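PDB 2W1K: putative sortase from Streptococcus pneumoniae, which probably acts as a pilus-associated class C sortase, a transpeptidase that joins pilin subunits covalently during assembly of the pilus fibre. Local coordinates for residues A[38-43]-A[156-161]; A[92-97]-A[107-112]. All blocks are in the same frame, centred on the assembly; numbering follows the deposited sequence.

Contact 2 pairs neighbouring strands 91-93 and 106-111 near the centre of the chain, whereas contact 1 sits towards the outside, its centre about 11 Å from that of contact 2. In contact 1 the loop after helix 18-34 meets the loop between strands 141-153 and 168-176. Along the chain the order is 38-43, 92-97, 107-112 and 156-161, so contact 1 brackets contact 2. Ile-41 of contact 1 touches Val-94 and Thr-97 of contact 2, and Gln-38 packs on Asp-95. Arg-107 reaches back beside Lys-160 and Leu-161. The loop after helix 18-34 thus lies against the turn 94-97 and the loop 156-161, consistent with the lid that covers the active site in pilus sortases.

Contact 1: A[38-43]-A[156-161]; sequences QNRIVD and SEWEKL
Asn-39 turns its backbone carbonyl to the indole of Trp-158, its O 3.4 Å from CZ3 and approaching obliquely; its exposed amide suits a surface site and only brushes the far end of the ring. Arg-40 follows along the same ring. Arg-40 CA stands almost exactly over the centre of the Trp-158 six-membered ring, 4.0 Å from the centroid and 1° off the normal, a CH-pi contact, and Arg-40 CG lies over the rim of the same face, 3.6 Å from Trp-158 CE2. The chain then bends at chi3 (71°), carrying the guanidinium past the pyrrole end with its plane 86° from that of the indole. Arg-40 NE comes 3.4 Å from Trp-158 NE1, but both are donors and no hydrogen bond forms. A long arginine fits here, its methylenes covering the ring while its charge reaches solvent. Glu-159 CG packs on the opposite face of the indole. The loop 38-43, which follows helix 18-34, resembles the lid of class C pilus sortases. Ile-41 points toward 156-161; a branched aliphatic residue suits this buried place because Ile-41 CB meets Trp-158 CE3 at 4.2 Å while CG2, anti to the backbone N, meets Leu-161 CD1 at 3.4 Å, tighter than normal carbon contact. Ile-41 O is 3.5 Å from Trp-158 CB. Leu-161 belongs to the same short 3-10 segment as Trp-158, its N bonded to Trp-158 O, and its side chain also touches Ile-153 of strand 141-153. Asp-43, which begins an Asp-Pro-Phe sequence ending at Phe-45, forms a salt bridge with Arg-184.

Contact 2: A[92-97]-A[107-112]; sequences AHVDGT and RSVIAG
Thr-97 holds OG1 between its own backbone N and carbonyl carbon (chi1 72°), turning the hydroxyl to Val-109, while CG2 falls anti to the carbonyl carbon and meets Val-109 CG2 at 3.7 Å. His-93, with CG anti to the backbone N (chi1 167°), swings its imidazole along the strand until CD2 is 3.6 Å from Ser-108 OG, at the ring edge. These residues join two antiparallel strands of the sortase beta-barrel just where the first leaves the sheet in a type II turn, Val-94 to Thr-97. Ala-92 and Ala-111 form a hydrogen-bonded pair: Ala-92 N gives to Ala-111 O at 3.0 Å, and Ala-111 N answers to Ala-92 O with a nearly straight bond (178°). Beyond it His-93 and Ile-110 are a non-hydrogen-bonded pair, Ile-110 CD1 resting 4.0 Å from His-93 CB. Val-94 N then reaches Val-109 O at 2.8 Å, and the branched apolar chains of the two valines meet CB to CB at 4.1 Å. Small alanines suit the other face, where the methyl of Ala-111 packs against Val-94 CG2. Gly-96 in the turn has a positive phi, where a side chain would press on the preceding carbonyl. His-93 suits its site, offering ND1 to Tyr-54 and its ring edge to Ser-108, whose OG bonds Pro-98 O. His-93 NE2 is held only weakly, by Thr-97 O and Pro-98 O. Threonine suits its place because one hydroxyl serves both sides: Thr-97 OG1 accepts from Val-109 N at 3.1 Å and donates to Val-94 O at 2.8 Å, a carbonyl that also receives Thr-97 N.

Contact 1: A[38-43]-A[156-161]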
ATOM      1  N   GLN A  38     -18.107  -4.329  -7.591  1.00 64.57           N
ATOM      2  CA  GLN A  38     -17.028  -5.064  -8.350  1.00 66.07           C
ATOM      3  C   GLN A  38     -16.870  -6.562  -7.996  1.00 66.65           C
ATOM      4  O   GLN A  38     -17.581  -7.078  -7.093  1.00 67.46           O
ATOM      5  CB  GLN A  38     -15.654  -4.387  -8.193  1.00 66.61           C
ATOM      6  CG  GLN A  38     -15.459  -3.127  -9.061  1.00 67.47           C
ATOM      7  CD  GLN A  38     -14.015  -2.550  -8.916  1.00 67.48           C
ATOM      8  OE1 GLN A  38     -13.832  -1.376  -8.545  1.00 64.48           O
ATOM      9  NE2 GLN A  38     -12.999  -3.402  -9.157  1.00 65.15           N
ATOM     10  N   ASN A  39     -15.955  -7.262  -8.689  1.00 66.40           N
ATOM     11  CA  ASN A  39     -15.669  -8.671  -8.320  1.00 66.55           C
ATOM     12  C   ASN A  39     -14.233  -9.254  -8.399  1.00 65.27           C
ATOM     13  O   ASN A  39     -13.536  -9.409  -7.370  1.00 65.53           O
ATOM     14  CB  ASN A  39     -16.714  -9.661  -8.867  1.00 67.22           C
ATOM     15  CG  ASN A  39     -17.515 -10.306  -7.735  1.00 70.23           C
ATOM     16  OD1 ASN A  39     -16.929 -10.917  -6.819  1.00 72.13           O
ATOM     17  ND2 ASN A  39     -18.850 -10.140  -7.764  1.00 71.44           N
ATOM     18  N   ARG A  40     -13.807  -9.583  -9.616  1.00 62.95           N
ATOM     19  CA  ARG A  40     -12.448 -10.041  -9.848  1.00 60.01           C
ATOM     20  C   ARG A  40     -11.377  -8.942  -9.552  1.00 57.24           C
ATOM     21  O   ARG A  40     -11.381  -7.790 -10.063  1.00 57.02           O
ATOM     22  CB  ARG A  40     -12.305 -10.678 -11.245  1.00 60.52           C
ATOM     23  CG  ARG A  40     -12.885 -12.121 -11.331  1.00 64.17           C
ATOM     24  CD  ARG A  40     -12.467 -12.859 -12.616  1.00 69.89           C
ATOM     25  NE  ARG A  40     -11.047 -13.194 -12.551  1.00 74.73           N
ATOM     26  CZ  ARG A  40     -10.080 -12.584 -13.241  1.00 77.39           C
ATOM     27  NH1 ARG A  40      -8.819 -12.966 -13.059  1.00 78.71           N
ATOM     28  NH2 ARG A  40     -10.362 -11.609 -14.111  1.00 76.66           N
ATOM     29  N   ILE A  41     -10.515  -9.311  -8.625  1.00 52.81           N
ATOM     30  CA  ILE A  41      -9.307  -8.591  -8.389  1.00 46.71           C
ATOM     31  C   ILE A  41      -8.403  -9.072  -9.535  1.00 45.04           C
ATOM     32  O   ILE A  41      -8.461 -10.202  -9.846  1.00 45.67           O
ATOM     33  CB  ILE A  41      -8.793  -8.983  -7.000  1.00 44.92           C
ATOM     34  CG1 ILE A  41      -9.702  -8.309  -5.973  1.00 38.56           C
ATOM     35  CG2 ILE A  41      -7.296  -8.667  -6.881  1.00 42.21           C
ATOM     36  CD1 ILE A  41      -9.808  -8.976  -4.697  1.00 35.84           C
ATOM     37  N   VAL A  42      -7.601  -8.243 -10.174  1.00 42.09           N
ATOM     38  CA  VAL A  42      -6.743  -8.745 -11.265  1.00 40.34           C
ATOM     39  C   VAL A  42      -5.354  -9.013 -10.679  1.00 39.67           C
ATOM     40  O   VAL A  42      -4.919  -8.281  -9.783  1.00 38.46           O
ATOM     41  CB  VAL A  42      -6.723  -7.729 -12.465  1.00 40.00           C
ATOM     42  CG1 VAL A  42      -5.569  -7.921 -13.371  1.00 37.77           C
ATOM     43  CG2 VAL A  42      -8.048  -7.810 -13.226  1.00 41.47           C
ATOM     44  N   ASP A  43      -4.646 -10.050 -11.157  1.00 38.01           N
ATOM     45  CA  ASP A  43      -3.247 -10.164 -10.785  1.00 36.30           C
ATOM     46  C   ASP A  43      -2.423  -8.958 -11.182  1.00 35.23           C
ATOM     47  O   ASP A  43      -2.391  -8.621 -12.335  1.00 35.63           O
ATOM     48  CB  ASP A  43      -2.557 -11.385 -11.350  1.00 35.84           C
ATOM     49  CG  ASP A  43      -1.159 -11.551 -10.744  1.00 36.83           C
ATOM     50  OD1 ASP A  43      -1.089 -11.672  -9.494  1.00 36.62           O
ATOM     51  OD2 ASP A  43      -0.163 -11.552 -11.474  1.00 35.66           O
ATOM     52  N   SER A 156      -3.606 -17.020 -10.114  1.00 42.41           N
ATOM     53  CA  SER A 156      -5.006 -17.138 -10.506  1.00 43.05           C
ATOM     54  C   SER A 156      -5.935 -17.132  -9.302  1.00 43.49           C
ATOM     55  O   SER A 156      -7.190 -17.082  -9.444  1.00 43.99           O
ATOM     56  CB  SER A 156      -5.159 -18.487 -11.217  1.00 44.25           C
ATOM     57  OG  SER A 156      -4.685 -19.543 -10.361  1.00 46.01           O
ATOM     58  N   GLU A 157      -5.329 -17.242  -8.117  1.00 43.06           N
ATOM     59  CA  GLU A 157      -6.091 -17.335  -6.883  1.00 42.87           C
ATOM     60  C   GLU A 157      -6.451 -16.000  -6.250  1.00 42.18           C
ATOM     61  O   GLU A 157      -6.303 -15.825  -5.035  1.00 41.00           O
ATOM     62  CB  GLU A 157      -5.371 -18.211  -5.855  1.00 42.84           C
ATOM     63  CG  GLU A 157      -5.475 -19.636  -6.199  1.00 44.52           C
ATOM     64  CD  GLU A 157      -4.586 -20.484  -5.341  1.00 48.29           C
ATOM     65  OE1 GLU A 157      -3.645 -19.937  -4.732  1.00 51.49           O
ATOM     66  OE2 GLU A 157      -4.799 -21.718  -5.306  1.00 52.48           O
ATOM     67  N   TRP A 158      -7.034 -15.134  -7.080  1.00 42.48           N
ATOM     68  CA  TRP A 158      -7.444 -13.781  -6.719  1.00 42.38           C
ATOM     69  C   TRP A 158      -8.373 -13.715  -5.498  1.00 41.50           C
ATOM     70  O   TRP A 158      -8.283 -12.754  -4.727  1.00 42.57           O
ATOM     71  CB  TRP A 158      -8.015 -13.060  -7.947  1.00 41.87           C
ATOM     72  CG  TRP A 158      -9.353 -13.590  -8.389  1.00 45.17           C
ATOM     73  CD1 TRP A 158      -9.614 -14.467  -9.435  1.00 46.16           C
ATOM     74  CD2 TRP A 158     -10.647 -13.274  -7.803  1.00 46.67           C
ATOM     75  NE1 TRP A 158     -10.984 -14.711  -9.527  1.00 44.27           N
ATOM     76  CE2 TRP A 158     -11.634 -13.998  -8.542  1.00 47.68           C
ATOM     77  CE3 TRP A 158     -11.054 -12.468  -6.726  1.00 40.58           C
ATOM     78  CZ2 TRP A 158     -12.999 -13.923  -8.233  1.00 48.93           C
ATOM     79  CZ3 TRP A 158     -12.374 -12.430  -6.399  1.00 47.39           C
ATOM     80  CH2 TRP A 158     -13.354 -13.134  -7.161  1.00 49.07           C
ATOM     81  N   GLU A 159      -9.215 -14.729  -5.282  1.00 39.94           N
ATOM     82  CA  GLU A 159     -10.009 -14.778  -4.085  1.00 39.78           C
ATOM     83  C   GLU A 159      -9.164 -14.718  -2.794  1.00 39.01           C
ATOM     84  O   GLU A 159      -9.622 -14.249  -1.766  1.00 37.91           O
ATOM     85  CB  GLU A 159     -10.933 -15.992  -4.065  1.00 41.71           C
ATOM     86  CG  GLU A 159     -11.835 -16.142  -5.302  1.00 45.02           C
ATOM     87  CD  GLU A 159     -11.233 -17.015  -6.454  1.00 51.87           C
ATOM     88  OE1 GLU A 159      -9.989 -17.350  -6.453  1.00 48.54           O
ATOM     89  OE2 GLU A 159     -12.061 -17.388  -7.372  1.00 53.98           O
ATOM     90  N   LYS A 160      -7.945 -15.203  -2.845  1.00 36.89           N
ATOM     91  CA  LYS A 160      -7.142 -15.218  -1.671  1.00 38.06           C
ATOM     92  C   LYS A 160      -6.590 -13.866  -1.307  1.00 37.39           C
ATOM     93  O   LYS A 160      -5.803 -13.739  -0.362  1.00 36.90           O
ATOM     94  CB  LYS A 160      -5.952 -16.106  -1.877  1.00 39.43           C
ATOM     95  CG  LYS A 160      -6.326 -17.497  -2.172  1.00 43.86           C
ATOM     96  CD  LYS A 160      -5.538 -18.490  -1.373  1.00 46.95           C
ATOM     97  CE  LYS A 160      -5.786 -19.911  -1.915  1.00 52.05           C
ATOM     98  NZ  LYS A 160      -4.527 -20.787  -1.869  1.00 57.07           N
ATOM     99  N   LEU A 161      -6.963 -12.855  -2.079  1.00 36.72           N
ATOM    100  CA  LEU A 161      -6.620 -11.433  -1.786  1.00 35.43           C
ATOM    101  C   LEU A 161      -7.731 -10.743  -0.995  1.00 35.46           C
ATOM    102  O   LEU A 161      -7.522  -9.641  -0.505  1.00 34.14           O
ATOM    103  CB  LEU A 161      -6.342 -10.653  -3.094  1.00 34.29           C
ATOM    104  CG  LEU A 161      -5.099 -11.086  -3.949  1.00 38.97           C
ATOM    105  CD1 LEU A 161      -4.839 -10.198  -5.159  1.00 30.47           C
ATOM    106  CD2 LEU A 161      -3.867 -11.203  -3.096  1.00 35.29           C
TER

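Contact 2: A[92-97]-A[107-112]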
ATOM      1  N   ALA A  92       2.134   0.039  -5.671  1.00 28.47           N
ATOM      2  CA  ALA A  92       0.819   0.390  -6.326  1.00 28.51           C
ATOM      3  C   ALA A  92      -0.305  -0.329  -5.639  1.00 29.43           C
ATOM      4  O   ALA A  92      -0.240  -1.556  -5.483  1.00 28.46           O
ATOM      5  CB  ALA A  92       0.801   0.039  -7.784  1.00 28.66           C
ATOM      6  N   HIS A  93      -1.358   0.418  -5.243  1.00 27.78           N
ATOM      7  CA  HIS A  93      -2.513  -0.211  -4.656  1.00 26.30           C
ATOM      8  C   HIS A  93      -3.196  -1.065  -5.729  1.00 27.03           C
ATOM      9  O   HIS A  93      -3.233  -0.685  -6.919  1.00 26.73           O
ATOM     10  CB  HIS A  93      -3.456   0.864  -4.106  1.00 24.39           C
ATOM     11  CG  HIS A  93      -4.795   0.331  -3.759  1.00 27.51           C
ATOM     12  ND1 HIS A  93      -5.830   0.287  -4.679  1.00 24.52           N
ATOM     13  CD2 HIS A  93      -5.276  -0.228  -2.605  1.00 23.45           C
ATOM     14  CE1 HIS A  93      -6.872  -0.289  -4.120  1.00 24.32           C
ATOM     15  NE2 HIS A  93      -6.571  -0.617  -2.873  1.00 23.06           N
ATOM     16  N   VAL A  94      -3.671  -2.248  -5.327  1.00 25.46           N
ATOM     17  CA  VAL A  94      -4.387  -3.220  -6.200  1.00 26.55           C
ATOM     18  C   VAL A  94      -5.888  -2.932  -6.292  1.00 27.69           C
ATOM     19  O   VAL A  94      -6.640  -3.070  -5.332  1.00 28.38           O
ATOM     20  CB  VAL A  94      -4.082  -4.663  -5.731  1.00 27.27           C
ATOM     21  CG1 VAL A  94      -4.846  -5.727  -6.602  1.00 26.25           C
ATOM     22  CG2 VAL A  94      -2.487  -4.893  -5.928  1.00 23.54           C
ATOM     23  N   ASP A  95      -6.307  -2.451  -7.456  1.00 28.88           N
ATOM     24  CA  ASP A  95      -7.708  -2.165  -7.707  1.00 28.36           C
ATOM     25  C   ASP A  95      -8.577  -3.369  -7.352  1.00 28.78           C
ATOM     26  O   ASP A  95      -8.261  -4.530  -7.734  1.00 30.97           O
ATOM     27  CB  ASP A  95      -7.890  -1.795  -9.161  1.00 27.52           C
ATOM     28  CG  ASP A  95      -9.361  -1.356  -9.488  1.00 31.71           C
ATOM     29  OD1 ASP A  95      -9.907  -0.413  -8.883  1.00 32.33           O
ATOM     30  OD2 ASP A  95     -10.012  -1.985 -10.334  1.00 32.77           O
ATOM     31  N   GLY A  96      -9.693  -3.098  -6.665  1.00 28.26           N
ATOM     32  CA  GLY A  96     -10.684  -4.071  -6.384  1.00 26.68           C
ATOM     33  C   GLY A  96     -10.430  -4.491  -4.908  1.00 27.81           C
ATOM     34  O   GLY A  96     -11.157  -5.310  -4.335  1.00 27.31           O
ATOM     35  N   THR A  97      -9.369  -3.982  -4.306  1.00 28.12           N
ATOM     36  CA  THR A  97      -9.214  -4.103  -2.810  1.00 28.23           C
ATOM     37  C   THR A  97      -9.399  -2.687  -2.216  1.00 28.85           C
ATOM     38  O   THR A  97      -9.099  -1.671  -2.868  1.00 31.05           O
ATOM     39  CB  THR A  97      -7.880  -4.704  -2.365  1.00 27.29           C
ATOM     40  OG1 THR A  97      -6.820  -3.752  -2.593  1.00 27.64           O
ATOM     41  CG2 THR A  97      -7.647  -6.053  -3.179  1.00 27.31           C
ATOM     42  N   ARG A 107      -9.144  -5.234   3.912  1.00 28.22           N
ATOM     43  CA  ARG A 107      -7.827  -5.820   3.597  1.00 29.41           C
ATOM     44  C   ARG A 107      -7.300  -5.109   2.346  1.00 28.98           C
ATOM     45  O   ARG A 107      -7.719  -5.415   1.228  1.00 30.68           O
ATOM     46  CB  ARG A 107      -7.871  -7.341   3.456  1.00 27.85           C
ATOM     47  CG  ARG A 107      -6.525  -8.024   2.868  1.00 30.19           C
ATOM     48  CD  ARG A 107      -6.719  -9.577   2.836  1.00 28.51           C
ATOM     49  NE  ARG A 107      -5.437 -10.290   2.842  1.00 35.28           N
ATOM     50  CZ  ARG A 107      -5.312 -11.608   2.669  1.00 31.64           C
ATOM     51  NH1 ARG A 107      -6.416 -12.348   2.479  1.00 30.73           N
ATOM     52  NH2 ARG A 107      -4.081 -12.170   2.689  1.00 29.02           N
ATOM     53  N   SER A 108      -6.435  -4.116   2.542  1.00 28.62           N
ATOM     54  CA  SER A 108      -6.037  -3.236   1.438  1.00 29.42           C
ATOM     55  C   SER A 108      -4.738  -3.873   0.892  1.00 30.21           C
ATOM     56  O   SER A 108      -3.871  -4.275   1.706  1.00 31.76           O
ATOM     57  CB  SER A 108      -5.717  -1.819   1.957  1.00 27.77           C
ATOM     58  OG  SER A 108      -5.171  -1.011   0.892  1.00 27.81           O
ATOM     59  N   VAL A 109      -4.608  -4.016  -0.442  1.00 29.93           N
ATOM     60  CA  VAL A 109      -3.448  -4.818  -1.032  1.00 27.96           C
ATOM     61  C   VAL A 109      -2.603  -3.856  -1.841  1.00 26.98           C
ATOM     62  O   VAL A 109      -3.142  -3.144  -2.685  1.00 25.91           O
ATOM     63  CB  VAL A 109      -3.889  -6.038  -1.909  1.00 26.94           C
ATOM     64  CG1 VAL A 109      -2.652  -6.831  -2.317  1.00 25.83           C
ATOM     65  CG2 VAL A 109      -4.752  -7.053  -1.046  1.00 30.10           C
ATOM     66  N   ILE A 110      -1.318  -3.795  -1.536  1.00 28.67           N
ATOM     67  CA  ILE A 110      -0.347  -2.884  -2.214  1.00 29.94           C
ATOM     68  C   ILE A 110       0.673  -3.863  -2.904  1.00 31.04           C
ATOM     69  O   ILE A 110       1.245  -4.770  -2.242  1.00 27.88           O
ATOM     70  CB  ILE A 110       0.448  -2.009  -1.217  1.00 29.87           C
ATOM     71  CG1 ILE A 110      -0.405  -1.026  -0.283  1.00 34.74           C
ATOM     72  CG2 ILE A 110       1.566  -1.159  -1.900  1.00 26.77           C
ATOM     73  CD1 ILE A 110      -1.417  -0.313  -0.925  1.00 34.06           C
ATOM     74  N   ALA A 111       0.946  -3.646  -4.190  1.00 29.91           N
ATOM     75  CA  ALA A 111       1.887  -4.510  -4.862  1.00 29.78           C
ATOM     76  C   ALA A 111       3.271  -3.848  -5.044  1.00 30.30           C
ATOM     77  O   ALA A 111       3.414  -2.608  -5.034  1.00 31.12           O
ATOM     78  CB  ALA A 111       1.293  -4.991  -6.225  1.00 28.79           C
ATOM     79  N   GLY A 112       4.322  -4.661  -5.156  1.00 29.44           N
ATOM     80  CA  GLY A 112       5.567  -4.099  -5.629  1.00 28.63           C
ATOM     81  C   GLY A 112       6.463  -5.136  -6.228  1.00 30.23           C
ATOM     82  O   GLY A 112       6.388  -6.343  -5.835  1.00 30.07           O
TER